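Local coordinates for protein acetyl-CoA acetyltransferase (Elizabethkingia anophelis NUHP1, PDB 6BN2) that probably catalyses the thiolase condensation of two acetyl-CoA molecules to acetoacetyl-CoA and free CoA, and the reverse cleavage, at residues E181-A186 / A251-T256; Q188-S193 / G350-G355. All blocks are in the same frame, centred on the assembly; numbering follows the deposited sequence. Where two conformers were deposited one is given.

Interaction 1 of 2, residues E181-A186 / A251-T256; sequences EQDAFA and AANAST. With CA (calcium ion), chain B.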
ATOM      1  N   GLU A 181      17.165 -27.449 -18.024  1.00 21.16           N
ATOM      2  CA  GLU A 181      15.867 -26.921 -18.439  1.00 20.75           C
ATOM      3  C   GLU A 181      15.730 -25.448 -18.085  1.00 19.63           C
ATOM      4  O   GLU A 181      15.189 -24.665 -18.877  1.00 19.31           O
ATOM      5  CB  GLU A 181      14.735 -27.736 -17.806  1.00 20.48           C
ATOM      6  CG  GLU A 181      14.647 -29.154 -18.372  1.00 22.39           C
ATOM      7  CD  GLU A 181      13.859 -30.124 -17.491  1.00 28.60           C
ATOM      8  OE1 GLU A 181      13.475 -29.764 -16.350  1.00 27.70           O
ATOM      9  OE2 GLU A 181      13.630 -31.268 -17.939  1.00 30.47           O
ATOM     10  N   GLN A 182      16.202 -25.054 -16.897  1.00 18.79           N
ATOM     11  CA  GLN A 182      16.149 -23.649 -16.510  1.00 18.13           C
ATOM     12  C   GLN A 182      17.006 -22.795 -17.432  1.00 19.14           C
ATOM     13  O   GLN A 182      16.616 -21.684 -17.813  1.00 19.03           O
ATOM     14  CB  GLN A 182      16.601 -23.493 -15.059  1.00 18.74           C
ATOM     15  CG  GLN A 182      15.633 -24.122 -14.077  1.00 19.73           C
ATOM     16  CD  GLN A 182      16.141 -24.082 -12.656  1.00 23.31           C
ATOM     17  OE1 GLN A 182      16.604 -23.045 -12.181  1.00 21.94           O
ATOM     18  NE2 GLN A 182      16.054 -25.211 -11.964  1.00 21.58           N
ATOM     19  N   ASP A 183      18.186 -23.297 -17.799  1.00 19.41           N
ATOM     20  CA  ASP A 183      19.048 -22.542 -18.703  1.00 22.31           C
ATOM     21  C   ASP A 183      18.413 -22.399 -20.081  1.00 20.45           C
ATOM     22  O   ASP A 183      18.499 -21.333 -20.699  1.00 21.52           O
ATOM     23  CB  ASP A 183      20.421 -23.210 -18.801  1.00 24.54           C
ATOM     24  CG  ASP A 183      21.307 -22.888 -17.608  1.00 25.12           C
ATOM     25  OD1 ASP A 183      20.900 -22.047 -16.766  1.00 24.58           O
ATOM     26  OD2 ASP A 183      22.409 -23.472 -17.507  1.00 24.44           O
ATOM     27  N   ALA A 184      17.775 -23.460 -20.579  1.00 20.95           N
ATOM     28  CA  ALA A 184      17.118 -23.378 -21.880  1.00 22.94           C
ATOM     29  C   ALA A 184      15.967 -22.385 -21.846  1.00 20.72           C
ATOM     30  O   ALA A 184      15.766 -21.622 -22.801  1.00 21.03           O
ATOM     31  CB  ALA A 184      16.630 -24.764 -22.315  1.00 22.45           C
ATOM     32  N   PHE A 185      15.197 -22.378 -20.752  1.00 18.65           N
ATOM     33  CA  PHE A 185      14.133 -21.391 -20.596  1.00 18.20           C
ATOM     34  C   PHE A 185      14.699 -19.978 -20.593  1.00 20.43           C
ATOM     35  O   PHE A 185      14.152 -19.076 -21.247  1.00 16.96           O
ATOM     36  CB  PHE A 185      13.346 -21.676 -19.303  1.00 16.74           C
ATOM     37  CG  PHE A 185      12.203 -20.709 -19.035  1.00 19.81           C
ATOM     38  CD1 PHE A 185      10.894 -21.072 -19.322  1.00 23.29           C
ATOM     39  CD2 PHE A 185      12.441 -19.452 -18.483  1.00 18.63           C
ATOM     40  CE1 PHE A 185       9.836 -20.202 -19.076  1.00 23.70           C
ATOM     41  CE2 PHE A 185      11.395 -18.572 -18.241  1.00 19.27           C
ATOM     42  CZ  PHE A 185      10.083 -18.956 -18.534  1.00 20.10           C
ATOM     43  N   ALA A 186      15.797 -19.763 -19.856  1.00 17.60           N
ATOM     44  CA  ALA A 186      16.392 -18.433 -19.780  1.00 19.68           C
ATOM     45  C   ALA A 186      16.864 -17.974 -21.151  1.00 17.57           C
ATOM     46  O   ALA A 186      16.588 -16.844 -21.566  1.00 19.07           O
ATOM     47  CB  ALA A 186      17.556 -18.425 -18.785  1.00 19.66           C
ATOM     48  N   ALA A 251      22.802 -16.738 -11.701  1.00 23.31           N
ATOM     49  CA  ALA A 251      22.558 -15.326 -11.978  1.00 24.74           C
ATOM     50  C   ALA A 251      21.897 -15.127 -13.333  1.00 26.26           C
ATOM     51  O   ALA A 251      21.171 -14.146 -13.530  1.00 26.54           O
ATOM     52  CB  ALA A 251      23.870 -14.536 -11.912  1.00 28.86           C
ATOM     53  N   ALA A 252      22.138 -16.036 -14.281  1.00 24.10           N
ATOM     54  CA  ALA A 252      21.572 -15.890 -15.616  1.00 23.40           C
ATOM     55  C   ALA A 252      20.160 -16.427 -15.740  1.00 23.55           C
ATOM     56  O   ALA A 252      19.392 -15.911 -16.556  1.00 22.12           O
ATOM     57  CB  ALA A 252      22.440 -16.598 -16.657  1.00 22.17           C
ATOM     58  N   ASN A 253      19.799 -17.470 -14.993  1.00 21.32           N
ATOM     59  CA  ASN A 253      18.458 -18.026 -15.145  1.00 18.50           C
ATOM     60  C   ASN A 253      17.505 -17.553 -14.055  1.00 18.54           C
ATOM     61  O   ASN A 253      16.318 -17.895 -14.085  1.00 18.41           O
ATOM     62  CB  ASN A 253      18.516 -19.575 -15.265  1.00 21.20           C
ATOM     63  CG  ASN A 253      18.932 -20.292 -13.974  1.00 21.26           C
ATOM     64  OD1 ASN A 253      18.652 -19.834 -12.868  1.00 21.34           O
ATOM     65  ND2 ASN A 253      19.560 -21.463 -14.129  1.00 22.51           N
ATOM     66  N   ALA A 254      17.987 -16.722 -13.137  1.00 19.67           N
ATOM     67  CA  ALA A 254      17.148 -15.944 -12.239  1.00 21.24           C
ATOM     68  C   ALA A 254      16.951 -14.560 -12.838  1.00 24.19           C
ATOM     69  O   ALA A 254      17.741 -14.102 -13.665  1.00 30.20           O
ATOM     70  CB  ALA A 254      17.804 -15.823 -10.863  1.00 20.41           C
ATOM     71  N   SER A 255      15.884 -13.888 -12.427  1.00 21.79           N
ATOM     72  CA  SER A 255      15.734 -12.500 -12.821  0.64 23.40           C
ATOM     73  C   SER A 255      16.771 -11.645 -12.096  1.00 25.45           C
ATOM     74  O   SER A 255      17.491 -12.104 -11.200  1.00 28.51           O
ATOM     75  CB  SER A 255      14.314 -11.998 -12.535  0.64 24.74           C
ATOM     76  OG  SER A 255      14.012 -12.024 -11.146  0.64 26.01           O
ATOM     77  N   THR A 256      16.834 -10.391 -12.484  1.00 21.44           N
ATOM     78  CA  THR A 256      17.772  -9.443 -11.921  1.00 19.15           C
ATOM     79  C   THR A 256      17.013  -8.435 -11.071  1.00 18.93           C
ATOM     80  O   THR A 256      15.780  -8.466 -10.992  1.00 21.98           O
ATOM     81  CB  THR A 256      18.527  -8.737 -13.041  1.00 24.40           C
ATOM     82  OG1 THR A 256      17.570  -8.313 -14.019  1.00 25.01           O
ATOM     83  CG2 THR A 256      19.526  -9.695 -13.678  1.00 25.97           C
TER
HETATM   84 CA    CA B 401      19.074 -13.141 -15.568  0.67 40.60          CA
HETATM   85  O   HOH W   1      15.687 -20.486 -12.340  1.00 19.95           O
HETATM   86  O   HOH W   2      18.738 -11.289 -16.828  1.00 44.37           O
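Asn-253 places CG between its backbone N and carbonyl carbon (chi1 69°), which lifts the amide out of the loop toward helix 179-198, while Asp-183 keeps CG beside its own N (chi1 -79°) and swings OD1 across to meet it. The two groups join through Asn-253 ND2 and Asp-183 OD1, 3.0 Å apart, with an N-H...O angle of 156°. ND2 comes from the syn side of the carboxylate but well out of its plane, and the amide is itself turned against the carboxylate. Asp-183 OD2 is engaged by a salt bridge to Arg-179, one turn earlier on the same helix, which leaves OD1 for the loop.

Three protein bonds fix the rotation of the buried Asn-253 amide, because ND2 also donates to Thr-248 O and OD1 accepts from Thr-250 N. The extended Gln-182 chain runs past the amide, with CB 3.7 Å from Asn-253 ND2. Water 1 stands between the two amides, 2.7 Å from Gln-182 OE1 and 3.1 Å from Asn-253 OD1; with further acceptors near the water beyond these two, its two protons cannot serve every one, so neither bond is certain to be occupied.

Both segments belong to the long excursion between neighbouring sheet strands 117-125 and 258-268, the loop domain of the thiolase fold. One helical turn beyond Gln-182, the methyl of Ala-186 presses on the loop backbone, with CB 3.8 Å from Asn-253 CA and a similar distance from Asn-253 CB. The residues flanking Asn-253 turn their carbonyls to calcium: Ala-254 O binds it at 2.5 Å, Ala-252 O lies farther off at 3.0 Å, and water 2 is a further ligand at 2.3 Å from the metal.

Interaction 2 of 2, residues Q188-S193 / G350-G355; sequences QSYERS and GAVALG. With CA (calcium ion), chain B.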
ATOM      1  N   GLN A 188      15.767 -18.911 -23.995  1.00 19.24           N
ATOM      2  CA  GLN A 188      14.588 -18.578 -24.786  1.00 21.82           C
ATOM      3  C   GLN A 188      14.041 -17.200 -24.415  1.00 18.16           C
ATOM      4  O   GLN A 188      13.629 -16.436 -25.292  1.00 19.16           O
ATOM      5  CB  GLN A 188      13.523 -19.661 -24.614  1.00 21.66           C
ATOM      6  CG  GLN A 188      12.231 -19.379 -25.364  1.00 27.18           C
ATOM      7  CD  GLN A 188      11.542 -20.656 -25.821  1.00 39.81           C
ATOM      8  OE1 GLN A 188      12.001 -21.329 -26.746  1.00 50.25           O
ATOM      9  NE2 GLN A 188      10.444 -20.998 -25.169  1.00 37.72           N
ATOM     10  N   SER A 189      14.039 -16.853 -23.121  1.00 15.24           N
ATOM     11  CA  SER A 189      13.559 -15.529 -22.734  1.00 15.05           C
ATOM     12  C   SER A 189      14.447 -14.426 -23.317  1.00 17.95           C
ATOM     13  O   SER A 189      13.941 -13.427 -23.846  1.00 17.55           O
ATOM     14  CB  SER A 189      13.484 -15.428 -21.205  1.00 18.06           C
ATOM     15  OG  SER A 189      12.902 -14.200 -20.796  1.00 19.93           O
ATOM     16  N   TYR A 190      15.769 -14.601 -23.259  1.00 16.52           N
ATOM     17  CA  TYR A 190      16.668 -13.634 -23.893  1.00 17.85           C
ATOM     18  C   TYR A 190      16.425 -13.535 -25.396  1.00 21.29           C
ATOM     19  O   TYR A 190      16.415 -12.430 -25.962  1.00 19.33           O
ATOM     20  CB  TYR A 190      18.136 -13.995 -23.626  1.00 18.37           C
ATOM     21  CG  TYR A 190      18.576 -13.697 -22.205  1.00 20.45           C
ATOM     22  CD1 TYR A 190      18.875 -12.401 -21.806  1.00 25.92           C
ATOM     23  CD2 TYR A 190      18.700 -14.712 -21.274  1.00 24.75           C
ATOM     24  CE1 TYR A 190      19.272 -12.127 -20.497  1.00 26.24           C
ATOM     25  CE2 TYR A 190      19.084 -14.451 -19.974  1.00 27.19           C
ATOM     26  CZ  TYR A 190      19.365 -13.164 -19.591  1.00 28.26           C
ATOM     27  OH  TYR A 190      19.769 -12.921 -18.293  1.00 33.73           O
ATOM     28  N   GLU A 191      16.274 -14.681 -26.064  1.00 18.33           N
ATOM     29  CA  GLU A 191      16.087 -14.667 -27.512  1.00 19.07           C
ATOM     30  C   GLU A 191      14.775 -13.995 -27.885  1.00 19.96           C
ATOM     31  O   GLU A 191      14.721 -13.197 -28.828  1.00 20.71           O
ATOM     32  CB  GLU A 191      16.112 -16.089 -28.050  1.00 19.34           C
ATOM     33  CG  GLU A 191      17.465 -16.744 -28.034  1.00 24.74           C
ATOM     34  CD  GLU A 191      17.379 -18.205 -28.421  1.00 33.83           C
ATOM     35  OE1 GLU A 191      16.286 -18.800 -28.278  1.00 34.44           O
ATOM     36  OE2 GLU A 191      18.409 -18.765 -28.845  1.00 32.76           O
ATOM     37  N   ARG A 192      13.703 -14.318 -27.160  1.00 17.64           N
ATOM     38  CA  ARG A 192      12.406 -13.734 -27.477  1.00 19.43           C
ATOM     39  C   ARG A 192      12.409 -12.237 -27.230  1.00 18.25           C
ATOM     40  O   ARG A 192      11.784 -11.484 -27.985  1.00 18.12           O
ATOM     41  CB  ARG A 192      11.312 -14.400 -26.646  1.00 16.84           C
ATOM     42  CG  ARG A 192      10.993 -15.818 -27.084  1.00 17.92           C
ATOM     43  CD  ARG A 192       9.980 -16.420 -26.091  1.00 20.25           C
ATOM     44  NE  ARG A 192       9.476 -17.677 -26.585  1.00 23.62           N
ATOM     45  CZ  ARG A 192       8.458 -18.330 -26.043  1.00 30.04           C
ATOM     46  NH1 ARG A 192       7.856 -17.822 -24.984  1.00 24.08           N
ATOM     47  NH2 ARG A 192       8.049 -19.482 -26.560  1.00 29.76           N
ATOM     48  N   SER A 193      13.100 -11.794 -26.172  1.00 16.06           N
ATOM     49  CA  SER A 193      13.155 -10.366 -25.858  1.00 14.75           C
ATOM     50  C   SER A 193      13.863  -9.601 -26.967  1.00 16.69           C
ATOM     51  O   SER A 193      13.398  -8.544 -27.408  1.00 17.54           O
ATOM     52  CB  SER A 193      13.881 -10.151 -24.530  1.00 18.01           C
ATOM     53  OG  SER A 193      13.148 -10.750 -23.452  1.00 18.01           O
ATOM     54  N   GLY A 350      10.475 -12.310 -21.157  1.00 16.46           N
ATOM     55  CA  GLY A 350       9.990 -12.118 -19.801  1.00 16.30           C
ATOM     56  C   GLY A 350      11.066 -11.588 -18.875  1.00 15.01           C
ATOM     57  O   GLY A 350      12.170 -11.267 -19.315  1.00 16.41           O
ATOM     58  N   ALA A 351      10.757 -11.557 -17.573  1.00 16.83           N
ATOM     59  CA  ALA A 351      11.606 -10.873 -16.602  1.00 16.93           C
ATOM     60  C   ALA A 351      13.015 -11.445 -16.493  1.00 15.78           C
ATOM     61  O   ALA A 351      13.929 -10.716 -16.083  1.00 18.80           O
ATOM     62  CB  ALA A 351      10.920 -10.896 -15.229  1.00 16.30           C
ATOM     63  N   VAL A 352      13.228 -12.720 -16.833  1.00 18.28           N
ATOM     64  CA  VAL A 352      14.587 -13.258 -16.753  1.00 16.72           C
ATOM     65  C   VAL A 352      15.507 -12.491 -17.685  1.00 22.70           C
ATOM     66  O   VAL A 352      16.687 -12.296 -17.384  1.00 23.64           O
ATOM     67  CB  VAL A 352      14.591 -14.773 -17.052  1.00 19.78           C
ATOM     68  CG1 VAL A 352      16.005 -15.281 -17.388  1.00 24.00           C
ATOM     69  CG2 VAL A 352      14.058 -15.530 -15.848  1.00 19.81           C
ATOM     70  N   ALA A 353      14.978 -12.007 -18.805  1.00 18.04           N
ATOM     71  CA  ALA A 353      15.760 -11.216 -19.743  1.00 16.43           C
ATOM     72  C   ALA A 353      15.490  -9.723 -19.649  1.00 17.05           C
ATOM     73  O   ALA A 353      16.409  -8.929 -19.862  1.00 21.41           O
ATOM     74  CB  ALA A 353      15.479 -11.686 -21.174  1.00 19.01           C
ATOM     75  N   LEU A 354      14.257  -9.327 -19.339  1.00 16.86           N
ATOM     76  CA  LEU A 354      13.852  -7.924 -19.415  1.00 17.20           C
ATOM     77  C   LEU A 354      14.043  -7.174 -18.109  1.00 18.94           C
ATOM     78  O   LEU A 354      14.170  -5.943 -18.131  1.00 21.04           O
ATOM     79  CB  LEU A 354      12.378  -7.814 -19.822  1.00 16.94           C
ATOM     80  CG  LEU A 354      11.997  -8.359 -21.213  1.00 19.22           C
ATOM     81  CD1 LEU A 354      10.484  -8.318 -21.372  1.00 22.15           C
ATOM     82  CD2 LEU A 354      12.698  -7.586 -22.329  1.00 19.23           C
ATOM     83  N   GLY A 355      14.047  -7.873 -16.990  1.00 18.44           N
ATOM     84  CA  GLY A 355      14.184  -7.232 -15.698  1.00 19.48           C
ATOM     85  C   GLY A 355      12.901  -7.288 -14.885  1.00 17.44           C
ATOM     86  O   GLY A 355      11.815  -7.611 -15.372  1.00 16.30           O
TER
HETATM   87 CA    CA B 401      19.074 -13.141 -15.568  0.67 40.60          CA
HETATM   88  O   HOH W   2      18.738 -11.289 -16.828  1.00 44.37           O
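Ala-353, Tyr-190 and Ser-189 bury the most surface where helix 179-198 meets the short helix 351-354. This short helix lies in the glycine-rich thiolase segment that leads to His-356, the predicted proton acceptor. The methyl of Ala-353 sits over one face of the Tyr-190 ring in a CH-pi contact: CB is 3.9 Å from the ring centroid and 27° off the normal. The offset is toward the rim, and Tyr-190 CD1 is the nearest ring atom, 3.5 Å from Ala-353 CB. On the same side of the ring plane, Val-352 CG1 approaches CE2, the atom diagonal to CD1, and the hydroxyl beyond reaches calcium, with Tyr-190 OH 2.8 Å from the ion.

Ser-189 holds OG anti to its own N (chi1 -174°), aimed at the start of the short helix. There it accepts the amide of the N-cap residue, with Gly-350 N 3.1 Å from Ser-189 OG at an N-H...O angle of 144°. The same OG also bonds Glu-325, presumably as donor, and that carboxylate in turn takes the amide of Val-352, so one acidic side chain ties both partners together. One turn on, Ser-193 OG lies 3.4 Å from both Ala-353 CB and Leu-354 CD2. The Ser-193 hydroxyl is turned back to its own helix, where Ser-193 OG donates to Ser-189 O at 2.8 Å, from the carbonyl face opposite the one met by Ser-193 N.

From the N terminus, helix 179-198 supplies 181-186 and then 188-193 before the chain reaches either partner. Interaction 1 closes first, at 251-256, over 64 intervening residues inside the N-terminal thiolase domain. Interaction 2 closes at 350-355, over 156 residues, and joins that helix to the glycine-rich segment of the C-terminal thiolase domain. Because the segments alternate along the chain, the two loops cross instead of nesting. Their centres lie about 9 Å apart, and the loop 251-256 also touches 350-355, with Ala-252 O 3.5 Å from Val-352 CG1. The calcium records the same junction, since the loop of interaction 1 supplies Ala-254 O, interaction 2 supplies Tyr-190 OH, and water 2 is common to both.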